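PDB 3PG0: ThreeFoil from Artificial gene, which probably binds sugars, as a designed three-fold symmetric beta-trefoil of the ricin-type lectin family that also holds a sodium ion. Local coordinates for residues S36-D41 with Q55-G60; Y29-R34 with W66-L71; T47-N52 with Q102-G107. All blocks are in the same frame, centred on the assembly; numbering follows the deposited sequence.

Contact 1 of 3, residues S36-D41 with Q55-G60; sequences SGKALD and QYSYSG. With BTB (2-[bis-(2-hydroxy-ethyl)-amino]-2-hydroxymethyl-propane-1,3-diol), chain D.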
ATOM      1  N   SER A  36     -13.152  -4.814   0.253  1.00 11.25           N
ATOM      2  CA  SER A  36     -13.317  -5.342  -1.099  1.00 11.35           C
ATOM      3  C   SER A  36     -12.774  -6.749  -1.254  1.00 10.50           C
ATOM      4  O   SER A  36     -13.192  -7.485  -2.158  1.00 14.70           O
ATOM      5  CB  SER A  36     -12.598  -4.447  -2.103  1.00 11.15           C
ATOM      6  OG  SER A  36     -11.197  -4.500  -1.870  1.00 11.60           O
ATOM      7  N   GLY A  37     -11.834  -7.119  -0.386  1.00 12.97           N
ATOM      8  CA  GLY A  37     -11.157  -8.401  -0.492  1.00 15.04           C
ATOM      9  C   GLY A  37     -10.205  -8.439  -1.682  1.00 14.57           C
ATOM     10  O   GLY A  37      -9.694  -9.505  -2.065  1.00 15.83           O
ATOM     11  N   LYS A  38      -9.937  -7.264  -2.242  0.68 13.06           N
ATOM     12  CA  LYS A  38      -9.041  -7.136  -3.385  0.68 10.65           C
ATOM     13  C   LYS A  38      -7.662  -6.603  -2.970  0.68  9.14           C
ATOM     14  O   LYS A  38      -7.516  -5.975  -1.916  0.68 10.95           O
ATOM     15  CB  LYS A  38      -9.689  -6.274  -4.468  0.68 11.03           C
ATOM     16  CG  LYS A  38     -10.998  -6.907  -4.986  0.68 13.68           C
ATOM     17  CD  LYS A  38     -11.617  -6.121  -6.121  0.68 15.33           C
ATOM     18  CE  LYS A  38     -12.889  -6.804  -6.603  0.68 16.28           C
ATOM     19  NZ  LYS A  38     -13.479  -6.103  -7.767  0.68 17.58           N
ATOM     20  N   ALA A  39      -6.662  -6.870  -3.802  1.00  8.46           N
ATOM     21  CA  ALA A  39      -5.267  -6.751  -3.415  1.00 10.21           C
ATOM     22  C   ALA A  39      -4.593  -5.457  -3.857  1.00 10.48           C
ATOM     23  O   ALA A  39      -4.936  -4.877  -4.890  1.00 10.19           O
ATOM     24  CB  ALA A  39      -4.478  -7.970  -3.969  1.00  9.46           C
ATOM     25  N   LEU A  40      -3.616  -5.032  -3.064  1.00  9.05           N
ATOM     26  CA  LEU A  40      -2.733  -3.938  -3.425  1.00  9.76           C
ATOM     27  C   LEU A  40      -1.892  -4.337  -4.636  1.00  8.70           C
ATOM     28  O   LEU A  40      -1.179  -5.347  -4.609  1.00  8.95           O
ATOM     29  CB  LEU A  40      -1.841  -3.602  -2.231  1.00  7.66           C
ATOM     30  CG  LEU A  40      -1.048  -2.298  -2.286  1.00  8.86           C
ATOM     31  CD1 LEU A  40      -2.000  -1.100  -2.208  1.00 10.09           C
ATOM     32  CD2 LEU A  40      -0.048  -2.282  -1.129  1.00  9.85           C
ATOM     33  N   ASP A  41      -1.959  -3.528  -5.690  1.00  8.19           N
ATOM     34  CA  ASP A  41      -1.543  -3.957  -7.016  1.00  7.87           C
ATOM     35  C   ASP A  41      -0.817  -2.828  -7.756  1.00  7.65           C
ATOM     36  O   ASP A  41      -1.301  -1.698  -7.790  1.00  8.92           O
ATOM     37  CB  ASP A  41      -2.819  -4.394  -7.755  1.00  8.94           C
ATOM     38  CG  ASP A  41      -2.575  -4.822  -9.196  1.00 13.49           C
ATOM     39  OD1 ASP A  41      -2.041  -4.025 -10.003  1.00 11.90           O
ATOM     40  OD2 ASP A  41      -2.971  -5.952  -9.533  1.00 13.47           O
ATOM     41  N   GLN A  55      -6.188  -1.099  -6.527  1.00  8.28           N
ATOM     42  CA  GLN A  55      -6.717  -2.333  -5.973  1.00 10.58           C
ATOM     43  C   GLN A  55      -7.147  -3.228  -7.128  1.00 10.01           C
ATOM     44  O   GLN A  55      -7.643  -2.743  -8.139  1.00 10.85           O
ATOM     45  CB  GLN A  55      -7.879  -2.016  -5.035  1.00 17.97           C
ATOM     46  CG  GLN A  55      -9.124  -2.797  -5.280  1.00 21.04           C
ATOM     47  CD  GLN A  55     -10.270  -2.338  -4.404  1.00 11.08           C
ATOM     48  OE1 GLN A  55     -10.198  -2.397  -3.163  1.00 10.60           O
ATOM     49  NE2 GLN A  55     -11.341  -1.874  -5.042  1.00 11.21           N
ATOM     50  N   TYR A  56      -6.913  -4.526  -7.008  1.00 11.71           N
ATOM     51  CA  TYR A  56      -7.296  -5.433  -8.081  1.00 11.48           C
ATOM     52  C   TYR A  56      -7.474  -6.849  -7.546  1.00 12.78           C
ATOM     53  O   TYR A  56      -6.771  -7.271  -6.629  1.00 11.14           O
ATOM     54  CB  TYR A  56      -6.256  -5.407  -9.216  1.00 12.80           C
ATOM     55  CG  TYR A  56      -6.808  -5.745 -10.592  1.00 12.79           C
ATOM     56  CD1 TYR A  56      -7.247  -4.740 -11.447  1.00 12.90           C
ATOM     57  CD2 TYR A  56      -6.855  -7.057 -11.042  1.00 21.27           C
ATOM     58  CE1 TYR A  56      -7.744  -5.043 -12.709  1.00 19.07           C
ATOM     59  CE2 TYR A  56      -7.344  -7.363 -12.293  1.00 22.68           C
ATOM     60  CZ  TYR A  56      -7.789  -6.358 -13.119  1.00 24.66           C
ATOM     61  OH  TYR A  56      -8.281  -6.674 -14.371  1.00 28.86           O
ATOM     62  N   SER A  57      -8.424  -7.582  -8.118  1.00 10.63           N
ATOM     63  CA  SER A  57      -8.606  -8.977  -7.742  1.00 10.46           C
ATOM     64  C   SER A  57      -7.265  -9.719  -7.758  1.00 10.57           C
ATOM     65  O   SER A  57      -6.494  -9.597  -8.711  1.00 13.22           O
ATOM     66  CB  SER A  57      -9.571  -9.657  -8.708  1.00 15.27           C
ATOM     67  OG  SER A  57     -10.873  -9.133  -8.553  1.00 20.47           O
ATOM     68  N   TYR A  58      -7.010 -10.506  -6.716  1.00 13.57           N
ATOM     69  CA  TYR A  58      -5.722 -11.189  -6.579  1.00 14.24           C
ATOM     70  C   TYR A  58      -5.590 -12.362  -7.548  1.00 17.00           C
ATOM     71  O   TYR A  58      -6.444 -13.256  -7.570  1.00 17.00           O
ATOM     72  CB  TYR A  58      -5.516 -11.693  -5.148  1.00 14.12           C
ATOM     73  CG  TYR A  58      -4.103 -12.144  -4.897  1.00 13.10           C
ATOM     74  CD1 TYR A  58      -3.081 -11.212  -4.806  1.00 12.96           C
ATOM     75  CD2 TYR A  58      -3.779 -13.495  -4.768  1.00 14.71           C
ATOM     76  CE1 TYR A  58      -1.780 -11.589  -4.581  1.00 14.72           C
ATOM     77  CE2 TYR A  58      -2.465 -13.891  -4.546  1.00 12.42           C
ATOM     78  CZ  TYR A  58      -1.471 -12.935  -4.449  1.00 17.15           C
ATOM     79  OH  TYR A  58      -0.162 -13.316  -4.229  1.00 16.19           O
ATOM     80  N   SER A  59      -4.509 -12.356  -8.329  1.00 14.91           N
ATOM     81  CA  SER A  59      -4.224 -13.412  -9.298  1.00 15.97           C
ATOM     82  C   SER A  59      -2.911 -14.127  -8.976  1.00 17.52           C
ATOM     83  O   SER A  59      -2.540 -15.093  -9.652  1.00 18.35           O
ATOM     84  CB  SER A  59      -4.110 -12.812 -10.697  1.00 19.06           C
ATOM     85  OG  SER A  59      -2.947 -11.993 -10.778  1.00 20.32           O
ATOM     86  N   GLY A  60      -2.193 -13.633  -7.974  1.00 13.67           N
ATOM     87  CA  GLY A  60      -0.879 -14.159  -7.634  1.00 16.57           C
ATOM     88  C   GLY A  60       0.232 -13.530  -8.464  1.00 14.56           C
ATOM     89  O   GLY A  60       1.379 -13.986  -8.457  1.00 14.11           O
TER
HETATM   90  C1  BTB D 144      -4.828  -7.562 -15.853  1.00 42.85           C
HETATM   91  O1  BTB D 144      -5.685  -8.513 -15.388  1.00 49.10           O
HETATM   92  C2  BTB D 144      -3.515  -7.611 -15.069  1.00 42.30           C
HETATM   93  C3  BTB D 144      -3.086  -9.043 -14.897  1.00 47.76           C
HETATM   94  O3  BTB D 144      -2.533  -9.518 -16.042  1.00 53.71           O
HETATM   95  C4  BTB D 144      -2.513  -6.853 -15.847  1.00 42.84           C
HETATM   96  O4  BTB D 144      -1.212  -6.983 -15.247  1.00 40.02           O
HETATM   97  N   BTB D 144      -3.708  -6.959 -13.700  1.00 31.04           N
HETATM   98  C5  BTB D 144      -4.149  -5.574 -13.897  1.00 30.57           C
HETATM   99  C6  BTB D 144      -3.929  -4.816 -12.634  1.00 17.01           C
HETATM  100  O6  BTB D 144      -2.544  -4.474 -12.473  1.00 12.86           O
HETATM  101  C7  BTB D 144      -2.467  -6.966 -12.989  1.00 29.30           C
HETATM  102  C8  BTB D 144      -2.584  -7.503 -11.580  1.00 11.07           C
HETATM  103  O8  BTB D 144      -3.172  -8.747 -11.625  1.00 36.53           O
HETATM  104  O   HOH W   1      -9.044 -10.808  -4.597  1.00 20.35           O
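Ala39 and Tyr56 form a hydrogen-bonded pair of an antiparallel two-stranded hairpin. Ala39 N donates a hydrogen bond to Tyr56 O at 2.9 Å, and Tyr56 N donates one back to Ala39 O. Ala39 O also takes a CA-H...O contact from Gln55 CA at 3.3 Å. One water bridges Gly37 O and Tyr58 N.

Side-chain polar contacts hold the turn at Ser36. Ser36 OG donates to Gln55 OE1 at 2.7 Å, from well above the amide carbonyl plane. The same OG accepts from Lys38 N, which makes an ST turn. With chi1 at 66°, OG lies between the backbone N and the carbonyl carbon, where it can serve both partners. Gln55 NE2 is held by Ser140 O and Ser142 O.

Apolar contacts are small. Lys38 CB rests on Gln55 CG at 3.6 Å. In the conformer described, its extended chain runs on past Ser57 OG and NZ bonds Thr141 O. Ala39 CB meets the edge of the Tyr58 ring at CD1, 3.6 Å away.

A BTB molecule, probably from the crystallisation liquor, lies beside the hairpin. Its C6 sits over one face of the Tyr56 ring, toward the rim. Its O6 donates to Asp41 OD1 at 2.6 Å, while Asp41 OD2 is held by Gln64. The molecule may mark a sugar pocket of this lectin-like fold.

The hairpin of strands 39-42 and 53-56 packs against strand 28-33 through Leu40 on Leu31, and against strand 133-136 through Leu40 on Leu134 and Gln55 on Val136.

Contact 2 of 3, residues Y29-R34 with W66-L71; sequences YKLVAR and WRLVDL
Tyr29 and Trp66 pair through their backbones as a hydrogen-bonded antiparallel pair. Tyr29 N donates to Trp66 O at 2.8 Å, and Trp66 N donates to Tyr29 O at 2.9 Å. Both side chains leave on the same face of the sheet. Each has CG anti to its carbonyl carbon, with chi1 -71° in Tyr29 and -61° in Trp66. Because the strands run antiparallel here, this shared torsion sends the two rings in roughly opposite directions. In the Leu68 conformer described, the Tyr29 ring presents one face to Leu68 CD2, and Tyr29 CD2 is 4.1 Å from Leu68 CD1. The two side chains cross at about a right angle.

Strands 28-33 and 66-72 are neighbours in the six-stranded antiparallel barrel of the beta-trefoil. The N-to-C directions of the two short segments lie 99° apart, and the Tyr29-Trp66 pair is their one bridge here.

Leu31 fills the angle between the strands. Its CD1 lies 4.0 Å from Trp66 CB and also from Trp66 CD1. In that same conformer, Leu31 CD1 reaches Leu68 CD1 at 4.3 Å. Leu162 and Leu78 add to this apolar cluster by touching both leucines. The buried Trp66 indole lies against Val42 and Ala80, and its NE1 bonds Leu40 O.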
ATOM      1  N   TYR A  29       4.129 -10.890   0.949  1.00 18.02           N
ATOM      2  CA  TYR A  29       2.767 -10.775   1.444  1.00 13.72           C
ATOM      3  C   TYR A  29       1.842 -10.265   0.358  1.00 14.40           C
ATOM      4  O   TYR A  29       2.261  -9.541  -0.551  1.00 15.82           O
ATOM      5  CB  TYR A  29       2.704  -9.756   2.596  1.00 12.47           C
ATOM      6  CG  TYR A  29       3.339 -10.208   3.876  1.00 17.73           C
ATOM      7  CD1 TYR A  29       2.572 -10.777   4.890  1.00 20.61           C
ATOM      8  CD2 TYR A  29       4.703 -10.072   4.080  1.00 21.94           C
ATOM      9  CE1 TYR A  29       3.147 -11.200   6.065  1.00 25.16           C
ATOM     10  CE2 TYR A  29       5.287 -10.491   5.259  1.00 30.32           C
ATOM     11  CZ  TYR A  29       4.502 -11.055   6.243  1.00 31.37           C
ATOM     12  OH  TYR A  29       5.071 -11.479   7.420  1.00 29.82           O
ATOM     13  N   LYS A  30       0.579 -10.653   0.423  0.77 13.53           N
ATOM     14  CA  LYS A  30      -0.416  -9.879  -0.286  0.77 13.25           C
ATOM     15  C   LYS A  30      -1.095  -9.005   0.753  0.77 12.23           C
ATOM     16  O   LYS A  30      -1.171  -9.361   1.935  0.77 12.31           O
ATOM     17  CB  LYS A  30      -1.406 -10.738  -1.089  0.77 18.90           C
ATOM     18  CG  LYS A  30      -2.372 -11.620  -0.308  0.77 21.06           C
ATOM     19  CD  LYS A  30      -3.479 -12.123  -1.258  0.77 20.65           C
ATOM     20  CE  LYS A  30      -4.596 -12.887  -0.533  0.77 23.48           C
ATOM     21  NZ  LYS A  30      -5.801 -13.127  -1.422  0.77 24.17           N
ATOM     22  N   LEU A  31      -1.534  -7.832   0.316  1.00 10.68           N
ATOM     23  CA  LEU A  31      -2.253  -6.920   1.185  1.00  8.60           C
ATOM     24  C   LEU A  31      -3.649  -6.773   0.625  1.00  9.16           C
ATOM     25  O   LEU A  31      -3.823  -6.295  -0.498  1.00 12.03           O
ATOM     26  CB  LEU A  31      -1.550  -5.550   1.269  1.00  9.95           C
ATOM     27  CG  LEU A  31      -0.332  -5.506   2.190  1.00 11.91           C
ATOM     28  CD1 LEU A  31       0.830  -6.174   1.529  1.00 14.59           C
ATOM     29  CD2 LEU A  31       0.028  -4.068   2.543  1.00 13.57           C
ATOM     30  N   VAL A  32      -4.639  -7.192   1.413  1.00  9.19           N
ATOM     31  CA  VAL A  32      -6.021  -7.284   0.948  1.00  9.66           C
ATOM     32  C   VAL A  32      -6.880  -6.290   1.717  1.00  9.09           C
ATOM     33  O   VAL A  32      -6.902  -6.305   2.951  1.00 11.36           O
ATOM     34  CB  VAL A  32      -6.578  -8.708   1.167  1.00 11.98           C
ATOM     35  CG1 VAL A  32      -8.030  -8.797   0.720  1.00 16.48           C
ATOM     36  CG2 VAL A  32      -5.724  -9.720   0.422  1.00 17.03           C
ATOM     37  N   ALA A  33      -7.571  -5.417   0.989  1.00 10.33           N
ATOM     38  CA  ALA A  33      -8.448  -4.437   1.630  1.00  7.92           C
ATOM     39  C   ALA A  33      -9.655  -5.124   2.251  1.00 11.72           C
ATOM     40  O   ALA A  33     -10.264  -6.024   1.652  1.00 11.67           O
ATOM     41  CB  ALA A  33      -8.888  -3.373   0.634  1.00 11.39           C
ATOM     42  N   ARG A  34     -10.011  -4.687   3.454  1.00 10.72           N
ATOM     43  CA  ARG A  34     -11.074  -5.346   4.209  1.00  9.62           C
ATOM     44  C   ARG A  34     -12.422  -5.238   3.516  1.00 13.86           C
ATOM     45  O   ARG A  34     -13.205  -6.192   3.512  1.00 14.96           O
ATOM     46  CB  ARG A  34     -11.153  -4.753   5.612  1.00 11.04           C
ATOM     47  CG  ARG A  34     -12.197  -5.400   6.492  1.00 13.86           C
ATOM     48  CD  ARG A  34     -12.116  -4.906   7.928  1.00 12.22           C
ATOM     49  NE  ARG A  34     -13.092  -5.617   8.757  1.00 20.67           N
ATOM     50  CZ  ARG A  34     -13.191  -5.495  10.079  1.00 26.52           C
ATOM     51  NH1 ARG A  34     -12.376  -4.688  10.739  1.00 20.63           N
ATOM     52  NH2 ARG A  34     -14.107  -6.190  10.746  1.00 28.04           N
ATOM     53  N   TRP A  66       4.290  -8.175  -2.083  1.00  9.44           N
ATOM     54  CA  TRP A  66       5.052  -7.112  -1.457  1.00  8.61           C
ATOM     55  C   TRP A  66       5.963  -7.672  -0.386  1.00 13.88           C
ATOM     56  O   TRP A  66       5.543  -8.483   0.439  1.00 14.72           O
ATOM     57  CB  TRP A  66       4.094  -6.086  -0.830  1.00 10.53           C
ATOM     58  CG  TRP A  66       3.191  -5.443  -1.856  1.00  9.30           C
ATOM     59  CD1 TRP A  66       1.990  -5.921  -2.327  1.00 11.98           C
ATOM     60  CD2 TRP A  66       3.440  -4.223  -2.556  1.00 10.15           C
ATOM     61  NE1 TRP A  66       1.484  -5.062  -3.275  1.00 11.79           N
ATOM     62  CE2 TRP A  66       2.349  -4.004  -3.424  1.00 12.01           C
ATOM     63  CE3 TRP A  66       4.474  -3.279  -2.518  1.00 10.00           C
ATOM     64  CZ2 TRP A  66       2.269  -2.884  -4.255  1.00 11.09           C
ATOM     65  CZ3 TRP A  66       4.394  -2.164  -3.343  1.00  8.86           C
ATOM     66  CH2 TRP A  66       3.304  -1.978  -4.202  1.00  9.65           C
ATOM     67  N   ARG A  67       7.217  -7.246  -0.417  1.00 13.56           N
ATOM     68  CA  ARG A  67       8.146  -7.588   0.648  1.00 14.79           C
ATOM     69  C   ARG A  67       8.040  -6.522   1.722  1.00 13.99           C
ATOM     70  O   ARG A  67       8.225  -5.333   1.440  1.00 14.25           O
ATOM     71  CB  ARG A  67       9.582  -7.667   0.108  1.00 17.46           C
ATOM     72  CG  ARG A  67      10.479  -8.614   0.904  1.00 27.61           C
ATOM     73  CD  ARG A  67      11.818  -8.881   0.208  1.00 25.04           C
ATOM     74  NE  ARG A  67      12.806  -7.844   0.502  1.00 34.33           N
ATOM     75  N   LEU A  68       7.758  -6.934   2.960  0.65 14.31           N
ATOM     76  CA  LEU A  68       7.670  -6.005   4.090  0.65 12.56           C
ATOM     77  C   LEU A  68       9.005  -5.886   4.824  0.65 13.40           C
ATOM     78  O   LEU A  68       9.355  -6.730   5.661  0.65 14.27           O
ATOM     79  CB  LEU A  68       6.589  -6.440   5.075  0.65 14.84           C
ATOM     80  CG  LEU A  68       5.239  -5.730   4.975  0.65 22.52           C
ATOM     81  CD1 LEU A  68       4.566  -5.968   3.627  0.65 15.96           C
ATOM     82  CD2 LEU A  68       4.337  -6.189   6.114  0.65 26.86           C
ATOM     83  N   VAL A  69       9.729  -4.819   4.517  1.00 10.23           N
ATOM     84  CA  VAL A  69      11.100  -4.654   4.944  1.00 11.45           C
ATOM     85  C   VAL A  69      11.178  -3.745   6.156  1.00 11.63           C
ATOM     86  O   VAL A  69      10.856  -2.556   6.070  1.00 11.29           O
ATOM     87  CB  VAL A  69      11.947  -4.096   3.790  1.00 14.47           C
ATOM     88  CG1 VAL A  69      13.394  -3.911   4.238  1.00 14.29           C
ATOM     89  CG2 VAL A  69      11.856  -5.024   2.567  1.00 14.75           C
ATOM     90  N   ASP A  70      11.596  -4.323   7.285  1.00 11.40           N
ATOM     91  CA  ASP A  70      11.661  -3.645   8.570  1.00 14.17           C
ATOM     92  C   ASP A  70      12.764  -2.596   8.572  1.00 15.87           C
ATOM     93  O   ASP A  70      13.924  -2.908   8.322  1.00 16.38           O
ATOM     94  CB  ASP A  70      11.937  -4.685   9.671  1.00 15.79           C
ATOM     95  CG  ASP A  70      11.747  -4.133  11.066  1.00 28.27           C
ATOM     96  OD1 ASP A  70      11.540  -2.910  11.212  1.00 27.17           O
ATOM     97  OD2 ASP A  70      11.815  -4.932  12.027  1.00 35.67           O
ATOM     98  N   LEU A  71      12.390  -1.353   8.854  1.00 13.04           N
ATOM     99  CA  LEU A  71      13.341  -0.244   8.897  1.00 13.45           C
ATOM    100  C   LEU A  71      13.650   0.150  10.335  1.00 15.78           C
ATOM    101  O   LEU A  71      14.458   1.038  10.569  1.00 15.19           O
ATOM    102  CB  LEU A  71      12.785   0.975   8.149  1.00 11.41           C
ATOM    103  CG  LEU A  71      12.483   0.803   6.659  1.00 12.25           C
ATOM    104  CD1 LEU A  71      11.862   2.065   6.056  1.00 13.44           C
ATOM    105  CD2 LEU A  71      13.761   0.448   5.895  1.00 14.80           C
TER

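Contact 3 of 3, residues T47-N52 with Q102-G107; sequences TSDGAN and QYSYSG. With NA (sodium ion), chain G.
Gln102 fits tightly against the turn from Ser48 to Ala51. Its backbone N donates to Ala51 O at 2.9 Å, and its O accepts from Gly50 N at 2.8 Å. Its side chain, extended beyond CG, carries the amide to the turn. There NE2 donates to Ser48 O at 2.9 Å, with an N-H...O angle of 161°. Ser48 O also takes the Ala51 N-H that closes this type II turn, and the two donors come from opposite faces of its plane. Ala51 CB packs on Gln102 NE2 at 3.6 Å. Ser83 OG bonds the amide OE1, and Ser46 O takes a further bond from NE2.

A second close group sits at the more exposed rim. Asp49 CB lies over the Tyr103 ring, 3.7 Å from its centroid, in a CH-pi contact. The carboxylate stacks on the ring, the planes only 11° apart. Asp49 OD1 grips Ser104 twice: backbone N at 2.9 Å and, in the conformer described, OG at 2.7 Å on the syn lone pair.

The loose side faces solvent. Exposed Thr47 and Ser48 point their CB atoms away, and Asp49 OD2 turns to a water that reaches Tyr103 OH only weakly.

Asn52 OD1 binds the sodium ion at 2.5 Å. Asn99, Asn146 and the carbonyls of Val53, Val100 and Val147 complete a six-ligand site, matching the three-fold symmetry of the beta-trefoil.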
ATOM      1  N   THR A  47       7.027  -1.846 -14.334  1.00 10.60           N
ATOM      2  CA  THR A  47       8.151  -1.680 -13.406  1.00  8.54           C
ATOM      3  C   THR A  47       8.569  -0.212 -13.276  1.00  9.34           C
ATOM      4  O   THR A  47       9.545   0.107 -12.580  1.00 10.38           O
ATOM      5  CB  THR A  47       9.383  -2.532 -13.819  1.00 12.46           C
ATOM      6  OG1 THR A  47       9.982  -1.998 -15.011  1.00 10.91           O
ATOM      7  CG2 THR A  47       8.994  -3.996 -14.031  1.00 12.41           C
ATOM      8  N   SER A  48       7.839   0.685 -13.934  1.00  8.63           N
ATOM      9  CA  SER A  48       8.258   2.090 -14.026  1.00  9.10           C
ATOM     10  C   SER A  48       8.220   2.868 -12.712  1.00 10.24           C
ATOM     11  O   SER A  48       7.284   2.721 -11.915  1.00  9.44           O
ATOM     12  CB  SER A  48       7.371   2.853 -15.017  1.00 12.50           C
ATOM     13  OG  SER A  48       7.516   2.355 -16.334  1.00 11.80           O
ATOM     14  N   ASP A  49       9.207   3.737 -12.522  1.00 10.13           N
ATOM     15  CA  ASP A  49       9.059   4.801 -11.541  1.00 10.57           C
ATOM     16  C   ASP A  49       7.778   5.555 -11.863  1.00 11.54           C
ATOM     17  O   ASP A  49       7.576   6.002 -13.002  1.00 12.17           O
ATOM     18  CB  ASP A  49      10.240   5.764 -11.610  1.00 12.32           C
ATOM     19  CG  ASP A  49      11.497   5.180 -11.023  1.00 15.28           C
ATOM     20  OD1 ASP A  49      11.387   4.362 -10.088  1.00 14.04           O
ATOM     21  OD2 ASP A  49      12.595   5.563 -11.474  1.00 14.72           O
ATOM     22  N   GLY A  50       6.912   5.688 -10.861  1.00  8.54           N
ATOM     23  CA  GLY A  50       5.671   6.427 -11.004  1.00  9.51           C
ATOM     24  C   GLY A  50       4.454   5.600 -11.405  1.00 11.29           C
ATOM     25  O   GLY A  50       3.343   6.146 -11.498  1.00 11.88           O
ATOM     26  N   ALA A  51       4.636   4.301 -11.647  1.00 10.38           N
ATOM     27  CA  ALA A  51       3.484   3.456 -11.982  1.00  8.86           C
ATOM     28  C   ALA A  51       2.469   3.521 -10.857  1.00 10.26           C
ATOM     29  O   ALA A  51       2.832   3.578  -9.685  1.00 11.41           O
ATOM     30  CB  ALA A  51       3.912   2.015 -12.219  1.00 10.60           C
ATOM     31  N   ASN A  52       1.191   3.521 -11.217  1.00  9.88           N
ATOM     32  CA  ASN A  52       0.142   3.735 -10.225  1.00 10.62           C
ATOM     33  C   ASN A  52      -0.113   2.485  -9.399  1.00  8.49           C
ATOM     34  O   ASN A  52      -0.012   1.373  -9.907  1.00 10.28           O
ATOM     35  CB  ASN A  52      -1.152   4.152 -10.910  1.00  8.75           C
ATOM     36  CG  ASN A  52      -2.131   4.799  -9.944  1.00 11.68           C
ATOM     37  OD1 ASN A  52      -1.725   5.379  -8.948  1.00 11.88           O
ATOM     38  ND2 ASN A  52      -3.420   4.665 -10.209  1.00 13.15           N
ATOM     39  N   GLN A 102       4.323   3.521  -7.154  1.00  7.92           N
ATOM     40  CA  GLN A 102       5.586   2.861  -6.846  1.00  7.40           C
ATOM     41  C   GLN A 102       6.712   3.743  -7.361  1.00  9.82           C
ATOM     42  O   GLN A 102       6.557   4.445  -8.358  1.00 10.32           O
ATOM     43  CB  GLN A 102       5.656   1.466  -7.477  1.00 17.02           C
ATOM     44  CG  GLN A 102       6.354   1.449  -8.804  1.00 17.82           C
ATOM     45  CD  GLN A 102       6.426   0.085  -9.475  1.00 11.05           C
ATOM     46  OE1 GLN A 102       6.359  -0.970  -8.833  1.00  9.64           O
ATOM     47  NE2 GLN A 102       6.560   0.115 -10.787  1.00  8.91           N
ATOM     48  N   TYR A 103       7.839   3.733  -6.666  1.00 11.21           N
ATOM     49  CA  TYR A 103       8.984   4.520  -7.109  1.00  7.90           C
ATOM     50  C   TYR A 103      10.230   3.902  -6.522  1.00  9.99           C
ATOM     51  O   TYR A 103      10.181   3.319  -5.436  1.00 10.94           O
ATOM     52  CB  TYR A 103       8.860   5.985  -6.641  1.00 11.85           C
ATOM     53  CG  TYR A 103       9.463   6.979  -7.620  1.00 13.26           C
ATOM     54  CD1 TYR A 103       8.661   7.611  -8.566  1.00 12.89           C
ATOM     55  CD2 TYR A 103      10.831   7.267  -7.619  1.00 16.48           C
ATOM     56  CE1 TYR A 103       9.189   8.502  -9.478  1.00 12.14           C
ATOM     57  CE2 TYR A 103      11.369   8.172  -8.539  1.00 14.92           C
ATOM     58  CZ  TYR A 103      10.533   8.784  -9.460  1.00 15.89           C
ATOM     59  OH  TYR A 103      11.023   9.681 -10.394  1.00 18.29           O
ATOM     60  N   SER A 104      11.348   4.019  -7.234  0.67 10.89           N
ATOM     61  CA  SER A 104      12.614   3.557  -6.690  0.67 11.94           C
ATOM     62  C   SER A 104      12.799   4.111  -5.283  0.67 12.85           C
ATOM     63  O   SER A 104      12.517   5.287  -5.028  0.67 14.65           O
ATOM     64  CB  SER A 104      13.767   4.001  -7.587  0.67 14.22           C
ATOM     65  OG  SER A 104      13.651   3.399  -8.860  0.67 14.76           O
ATOM     66  N   TYR A 105      13.261   3.257  -4.374  1.00 12.08           N
ATOM     67  CA  TYR A 105      13.435   3.654  -2.983  1.00 13.81           C
ATOM     68  C   TYR A 105      14.650   4.559  -2.820  1.00 15.40           C
ATOM     69  O   TYR A 105      15.749   4.238  -3.295  1.00 16.37           O
ATOM     70  CB  TYR A 105      13.597   2.423  -2.086  1.00 13.03           C
ATOM     71  CG  TYR A 105      13.532   2.743  -0.604  1.00 12.86           C
ATOM     72  CD1 TYR A 105      12.337   3.117  -0.013  1.00  9.75           C
ATOM     73  CD2 TYR A 105      14.666   2.659   0.205  1.00 14.82           C
ATOM     74  CE1 TYR A 105      12.262   3.402   1.327  1.00 12.37           C
ATOM     75  CE2 TYR A 105      14.598   2.947   1.563  1.00 13.82           C
ATOM     76  CZ  TYR A 105      13.388   3.323   2.114  1.00 12.35           C
ATOM     77  OH  TYR A 105      13.295   3.614   3.460  1.00 14.11           O
ATOM     78  N   SER A 106      14.452   5.684  -2.143  1.00 13.96           N
ATOM     79  CA  SER A 106      15.554   6.585  -1.819  1.00 14.33           C
ATOM     80  C   SER A 106      15.582   6.941  -0.336  1.00 15.04           C
ATOM     81  O   SER A 106      16.337   7.820   0.077  1.00 18.69           O
ATOM     82  CB  SER A 106      15.500   7.852  -2.674  1.00 15.71           C
ATOM     83  OG  SER A 106      14.291   8.561  -2.465  1.00 21.90           O
ATOM     84  N   GLY A 107      14.771   6.251   0.464  1.00 12.88           N
ATOM     85  CA  GLY A 107      14.738   6.490   1.896  1.00 14.14           C
ATOM     86  C   GLY A 107      13.866   7.653   2.337  1.00 15.73           C
ATOM     87  O   GLY A 107      13.922   8.076   3.493  1.00 16.74           O
TER
HETATM   88 NA    NA G 147      -2.706   5.186  -6.667  1.00 10.72          NA
HETATM   89  O   HOH W   2      13.578   8.114 -12.000  1.00 20.38           O

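Overall arrangement
From the N terminus, strand 28-33 enters first and leads directly into strand 39-42. The chain then loops through 47-52, returns as strand 53-56, and closes contact 1, a local hairpin. Strand 66-72 follows and closes contact 2, a wider loop that encloses contact 1. The two contacts touch through backbone pairs such as Leu40 N with Leu31 O. Contact 3 starts within the hairpin loop and closes only at 102-107, so it crosses both others. Contact 2 lies in the barrel, contact 1 within one hairpin, and contact 3 joins the loop of that hairpin to the next one, strands 86-89 and 100-103. Leu71 meets Tyr105 between contacts 2 and 3.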